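Local coordinates for protein putative glutathionylspermidine synthase (Methylobacillus flagellatus, PDB 3N6X) that is of unestablished function but, as a putative glutathionylspermidine synthase with a circularly permuted ATP-grasp fold, probably acts as an ATP-dependent ligase, at residues E130-I144 with Y302-T315. Sequence-based numbering, arbitrary orientation.
Sequences EMFGVDVPGGVYAHI and YRNGGVTLANAVGT. With SO4 (sulfate ion), chain C.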
loop_
_atom_site.group_PDB
_atom_site.type_symbol
_atom_site.label_atom_id
_atom_site.label_comp_id
_atom_site.label_asym_id
_atom_site.label_seq_id
_atom_site.Cartn_x
_atom_site.Cartn_y
_atom_site.Cartn_z
ATOM N N GLU A 130 16.882 -3.408 -18.952
ATOM C CA GLU A 130 17.530 -4.664 -18.487
ATOM C C GLU A 130 16.508 -5.788 -18.346
ATOM O O GLU A 130 16.869 -6.974 -18.358
ATOM C CB GLU A 130 18.232 -4.448 -17.131
ATOM C CG GLU A 130 19.378 -3.439 -17.178
ATOM C CD GLU A 130 18.987 -1.984 -17.004
ATOM O OE1 GLU A 130 17.774 -1.689 -16.877
ATOM O OE2 GLU A 130 19.901 -1.131 -17.005
HETATM N N MSE A 131 15.223 -5.417 -18.214
HETATM C CA MSE A 131 14.115 -6.372 -18.061
HETATM C C MSE A 131 13.409 -6.700 -19.385
HETATM O O MSE A 131 12.554 -7.578 -19.413
HETATM C CB MSE A 131 13.127 -5.858 -17.008
HETATM C CG MSE A 131 13.713 -5.905 -15.601
HETATM SE SE MSE A 131 14.295 -7.752 -15.123
HETATM C CE MSE A 131 12.518 -8.553 -14.974
ATOM N N PHE A 132 13.795 -6.032 -20.482
ATOM C CA PHE A 132 13.191 -6.270 -21.797
ATOM C C PHE A 132 13.539 -7.649 -22.321
ATOM O O PHE A 132 14.714 -8.007 -22.390
ATOM C CB PHE A 132 13.600 -5.174 -22.816
ATOM C CG PHE A 132 12.879 -5.297 -24.141
ATOM C CD1 PHE A 132 11.577 -4.827 -24.292
ATOM C CD2 PHE A 132 13.484 -5.923 -25.226
ATOM C CE1 PHE A 132 10.894 -4.978 -25.507
ATOM C CE2 PHE A 132 12.803 -6.073 -26.439
ATOM C CZ PHE A 132 11.509 -5.604 -26.569
ATOM N N GLY A 133 12.513 -8.426 -22.649
ATOM C CA GLY A 133 12.682 -9.783 -23.153
ATOM C C GLY A 133 12.881 -10.820 -22.066
ATOM O O GLY A 133 12.951 -12.019 -22.362
ATOM N N VAL A 134 12.958 -10.381 -20.790
ATOM C CA VAL A 134 13.170 -11.297 -19.663
ATOM C C VAL A 134 11.856 -11.931 -19.199
ATOM O O VAL A 134 10.912 -11.218 -18.846
ATOM C CB VAL A 134 13.930 -10.606 -18.494
ATOM C CG1 VAL A 134 14.137 -11.567 -17.316
ATOM C CG2 VAL A 134 15.262 -10.035 -18.971
ATOM N N ASP A 135 11.796 -13.268 -19.207
ATOM C CA ASP A 135 10.647 -14.023 -18.713
ATOM C C ASP A 135 10.785 -14.233 -17.208
ATOM O O ASP A 135 11.822 -14.704 -16.744
ATOM C CB ASP A 135 10.536 -15.388 -19.429
ATOM C CG ASP A 135 10.267 -15.306 -20.932
ATOM O OD1 ASP A 135 9.884 -14.209 -21.415
ATOM O OD2 ASP A 135 10.431 -16.335 -21.620
ATOM N N VAL A 136 9.760 -13.849 -16.447
ATOM C CA VAL A 136 9.755 -13.982 -14.991
ATOM C C VAL A 136 8.814 -15.130 -14.584
ATOM O O VAL A 136 7.794 -15.340 -15.247
ATOM C CB VAL A 136 9.407 -12.630 -14.274
ATOM C CG1 VAL A 136 10.340 -11.508 -14.732
ATOM C CG2 VAL A 136 7.945 -12.236 -14.488
ATOM N N PRO A 137 9.140 -15.902 -13.508
ATOM C CA PRO A 137 8.274 -17.046 -13.130
ATOM C C PRO A 137 6.785 -16.700 -12.961
ATOM O O PRO A 137 6.434 -15.785 -12.213
ATOM C CB PRO A 137 8.909 -17.552 -11.830
ATOM C CG PRO A 137 10.339 -17.162 -11.946
ATOM C CD PRO A 137 10.335 -15.827 -12.640
ATOM N N GLY A 138 5.941 -17.395 -13.731
ATOM C CA GLY A 138 4.489 -17.212 -13.738
ATOM C C GLY A 138 4.005 -15.881 -14.287
ATOM O O GLY A 138 2.821 -15.561 -14.162
ATOM N N GLY A 139 4.920 -15.081 -14.850
ATOM C CA GLY A 139 4.598 -13.746 -15.356
ATOM C C GLY A 139 4.198 -12.767 -14.260
ATOM O O GLY A 139 3.507 -11.772 -14.523
ATOM N N VAL A 140 4.620 -13.046 -13.017
ATOM C CA VAL A 140 4.308 -12.195 -11.874
ATOM C C VAL A 140 5.422 -11.186 -11.635
ATOM O O VAL A 140 6.572 -11.572 -11.435
ATOM C CB VAL A 140 3.988 -13.035 -10.599
ATOM C CG1 VAL A 140 3.708 -12.130 -9.395
ATOM C CG2 VAL A 140 2.809 -13.982 -10.854
ATOM N N TYR A 141 5.078 -9.893 -11.639
ATOM C CA TYR A 141 6.049 -8.822 -11.387
ATOM C C TYR A 141 5.837 -8.243 -10.017
ATOM O O TYR A 141 6.808 -8.020 -9.291
ATOM C CB TYR A 141 5.947 -7.722 -12.446
ATOM C CG TYR A 141 6.484 -8.133 -13.800
ATOM C CD1 TYR A 141 5.733 -8.944 -14.657
ATOM C CD2 TYR A 141 7.739 -7.702 -14.240
ATOM C CE1 TYR A 141 6.241 -9.359 -15.890
ATOM C CE2 TYR A 141 8.243 -8.086 -15.492
ATOM C CZ TYR A 141 7.480 -8.895 -16.321
ATOM O OH TYR A 141 7.954 -9.260 -17.561
ATOM N N ALA A 142 4.558 -7.972 -9.663
ATOM C CA ALA A 142 4.190 -7.431 -8.370
ATOM C C ALA A 142 3.593 -8.549 -7.539
ATOM O O ALA A 142 2.375 -8.769 -7.567
ATOM C CB ALA A 142 3.181 -6.289 -8.532
ATOM N N HIS A 143 4.465 -9.288 -6.827
ATOM C CA HIS A 143 4.088 -10.407 -5.940
ATOM C C HIS A 143 3.273 -9.858 -4.787
ATOM O O HIS A 143 2.352 -10.516 -4.309
ATOM C CB HIS A 143 5.359 -11.150 -5.441
ATOM C CG HIS A 143 6.205 -11.656 -6.565
ATOM N ND1 HIS A 143 6.986 -10.795 -7.324
ATOM C CD2 HIS A 143 6.278 -12.896 -7.100
ATOM C CE1 HIS A 143 7.536 -11.547 -8.272
ATOM N NE2 HIS A 143 7.141 -12.819 -8.179
ATOM N N ILE A 144 3.583 -8.611 -4.378
ATOM C CA ILE A 144 2.815 -7.863 -3.391
ATOM C C ILE A 144 2.452 -6.500 -4.000
ATOM O O ILE A 144 3.341 -5.758 -4.450
ATOM C CB ILE A 144 3.566 -7.679 -2.053
ATOM C CG1 ILE A 144 4.167 -9.006 -1.539
ATOM C CG2 ILE A 144 2.644 -6.999 -0.991
ATOM C CD1 ILE A 144 5.019 -8.837 -0.330
ATOM N N TYR A 302 19.194 -13.358 -12.179
ATOM C CA TYR A 302 17.758 -13.186 -12.316
ATOM C C TYR A 302 17.358 -13.206 -13.798
ATOM O O TYR A 302 16.459 -13.955 -14.177
ATOM C CB TYR A 302 17.330 -11.869 -11.639
ATOM C CG TYR A 302 15.853 -11.553 -11.753
ATOM C CD1 TYR A 302 14.886 -12.517 -11.449
ATOM C CD2 TYR A 302 15.417 -10.265 -12.063
ATOM C CE1 TYR A 302 13.526 -12.217 -11.499
ATOM C CE2 TYR A 302 14.061 -9.945 -12.079
ATOM C CZ TYR A 302 13.118 -10.924 -11.804
ATOM O OH TYR A 302 11.789 -10.611 -11.821
ATOM N N ARG A 303 18.071 -12.426 -14.641
ATOM C CA ARG A 303 17.820 -12.371 -16.090
ATOM C C ARG A 303 18.027 -13.737 -16.752
ATOM O O ARG A 303 17.350 -14.032 -17.734
ATOM C CB ARG A 303 18.732 -11.322 -16.761
ATOM C CG ARG A 303 18.302 -9.859 -16.538
ATOM C CD ARG A 303 19.313 -8.851 -17.096
ATOM N NE ARG A 303 19.967 -9.324 -18.326
ATOM C CZ ARG A 303 19.463 -9.182 -19.550
ATOM N NH1 ARG A 303 18.303 -8.566 -19.732
ATOM N NH2 ARG A 303 20.109 -9.669 -20.598
ATOM N N ASN A 304 18.929 -14.591 -16.184
ATOM C CA ASN A 304 19.241 -15.925 -16.732
ATOM C C ASN A 304 18.579 -17.106 -16.010
ATOM O O ASN A 304 18.949 -18.263 -16.245
ATOM C CB ASN A 304 20.752 -16.128 -16.873
ATOM C CG ASN A 304 21.348 -15.271 -17.955
ATOM O OD1 ASN A 304 21.237 -15.570 -19.132
ATOM N ND2 ASN A 304 21.924 -14.145 -17.581
ATOM N N GLY A 305 17.589 -16.811 -15.177
ATOM C CA GLY A 305 16.756 -17.817 -14.521
ATOM C C GLY A 305 17.357 -18.606 -13.370
ATOM O O GLY A 305 16.818 -19.653 -12.996
ATOM N N GLY A 306 18.414 -18.086 -12.757
ATOM C CA GLY A 306 19.060 -18.764 -11.635
ATOM C C GLY A 306 18.493 -18.407 -10.274
ATOM O O GLY A 306 18.851 -19.029 -9.266
ATOM N N VAL A 307 17.619 -17.381 -10.229
ATOM C CA VAL A 307 16.992 -16.905 -8.991
ATOM C C VAL A 307 15.701 -16.131 -9.328
ATOM O O VAL A 307 15.545 -15.651 -10.453
ATOM C CB VAL A 307 17.997 -16.031 -8.130
ATOM C CG1 VAL A 307 18.136 -14.599 -8.690
ATOM C CG2 VAL A 307 17.597 -16.004 -6.652
ATOM N N THR A 308 14.794 -16.006 -8.352
ATOM C CA THR A 308 13.595 -15.187 -8.482
ATOM C C THR A 308 13.690 -14.012 -7.523
ATOM O O THR A 308 13.988 -14.210 -6.346
ATOM C CB THR A 308 12.321 -15.998 -8.194
ATOM O OG1 THR A 308 12.218 -17.052 -9.139
ATOM C CG2 THR A 308 11.049 -15.132 -8.268
ATOM N N LEU A 309 13.426 -12.791 -8.026
ATOM C CA LEU A 309 13.332 -11.579 -7.208
ATOM C C LEU A 309 11.874 -11.201 -7.080
ATOM O O LEU A 309 11.125 -11.278 -8.056
ATOM C CB LEU A 309 14.138 -10.411 -7.822
ATOM C CG LEU A 309 15.673 -10.630 -7.944
ATOM C CD1 LEU A 309 16.344 -9.424 -8.550
ATOM C CD2 LEU A 309 16.299 -10.955 -6.600
ATOM N N ALA A 310 11.450 -10.875 -5.874
ATOM C CA ALA A 310 10.066 -10.512 -5.604
ATOM C C ALA A 310 10.035 -9.317 -4.658
ATOM O O ALA A 310 10.578 -9.410 -3.574
ATOM C CB ALA A 310 9.328 -11.694 -4.989
ATOM N N ASN A 311 9.485 -8.164 -5.084
ATOM C CA ASN A 311 8.888 -7.961 -6.414
ATOM C C ASN A 311 9.965 -7.912 -7.506
ATOM O O ASN A 311 11.150 -7.690 -7.216
ATOM C CB ASN A 311 8.052 -6.681 -6.434
ATOM C CG ASN A 311 6.776 -6.761 -5.623
ATOM O OD1 ASN A 311 6.387 -7.814 -5.109
ATOM N ND2 ASN A 311 6.064 -5.663 -5.543
ATOM N N ALA A 312 9.565 -8.199 -8.744
ATOM C CA ALA A 312 10.455 -8.175 -9.891
ATOM C C ALA A 312 11.117 -6.817 -10.037
ATOM O O ALA A 312 10.586 -5.814 -9.553
ATOM C CB ALA A 312 9.670 -8.492 -11.155
ATOM N N VAL A 313 12.262 -6.779 -10.733
ATOM C CA VAL A 313 12.947 -5.547 -11.094
ATOM C C VAL A 313 12.099 -4.861 -12.214
ATOM O O VAL A 313 11.561 -5.551 -13.079
ATOM C CB VAL A 313 14.403 -5.869 -11.588
ATOM C CG1 VAL A 313 15.046 -4.661 -12.277
ATOM C CG2 VAL A 313 15.283 -6.362 -10.438
ATOM N N GLY A 314 11.964 -3.536 -12.149
ATOM C CA GLY A 314 11.261 -2.761 -13.173
ATOM C C GLY A 314 9.757 -2.612 -13.021
ATOM O O GLY A 314 9.079 -2.244 -13.988
ATOM N N THR A 315 9.211 -2.862 -11.806
ATOM C CA THR A 315 7.763 -2.697 -11.581
ATOM C C THR A 315 7.368 -1.222 -11.471
ATOM O O THR A 315 6.186 -0.895 -11.608
ATOM C CB THR A 315 7.293 -3.468 -10.334
ATOM O OG1 THR A 315 7.951 -2.936 -9.184
ATOM C CG2 THR A 315 7.523 -4.967 -10.449
HETATM S S SO4 C . 23.592 -10.979 -18.753
HETATM O O1 SO4 C . 22.644 -10.603 -17.696
HETATM O O2 SO4 C . 22.911 -11.799 -19.768
HETATM O O3 SO4 C . 24.125 -9.759 -19.385
HETATM O O4 SO4 C . 24.705 -11.761 -18.165
HETATM O O HOH W 1 17.083 -6.990 -21.664
HETATM O O HOH W 2 13.856 -14.884 -14.575
#
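The His143 imidazole is sandwiched: Ala310 CB lies over one face, 3.5 Å from the centroid of the His143 ring and 17° off its normal, a CH-pi contact, while Val140 CG1 covers the opposite face. Asn311 OD1 and Ala312 N sit at the ring's edge, in plane. The Tyr302 ring has Leu309 CB over one face; Met131, a selenomethionine with a bent side chain, puts SE 4.8 Å from the centroid of the Tyr302 ring, 60° off its normal, an oblique Met-aromatic contact, and Met131 CE packs 3.6 Å from Tyr302 CE2. At the edge of the Arg303 guanidinium lie Glu130 O and O1 of a sulfate ion, probably from the crystallisation liquor; Arg303 NE donates to sulfate O1 over 3.0 Å, nearly straight.

The Asn311 amide grips the backbone of Ile144 twice. Asn311 ND2 donates to Ile144 O at 2.9 Å, on a lone pair and in the carbonyl plane, and Asn311 OD1 accepts from Ile144 N at 3.0 Å. With CG beside the backbone N (chi1 -70°), the amide projects past His143. Asn311 ND2 also bonds Leu164 O. Replacing Asn311 by an alanine removes the amide and is likely to leave Ile144 N and O without these mates and Leu164 O short of one partner. Next along, Ala312 N donates to Tyr141 O over 2.8 Å.

The contact thus fastens the loop leading into strand 144-151 to the last residue of strand 308-310 and the loop just after it; that strand pairs in parallel with strand 268-275 of another sheet, and Leu207 of helix 199-209 also packs on Ala310.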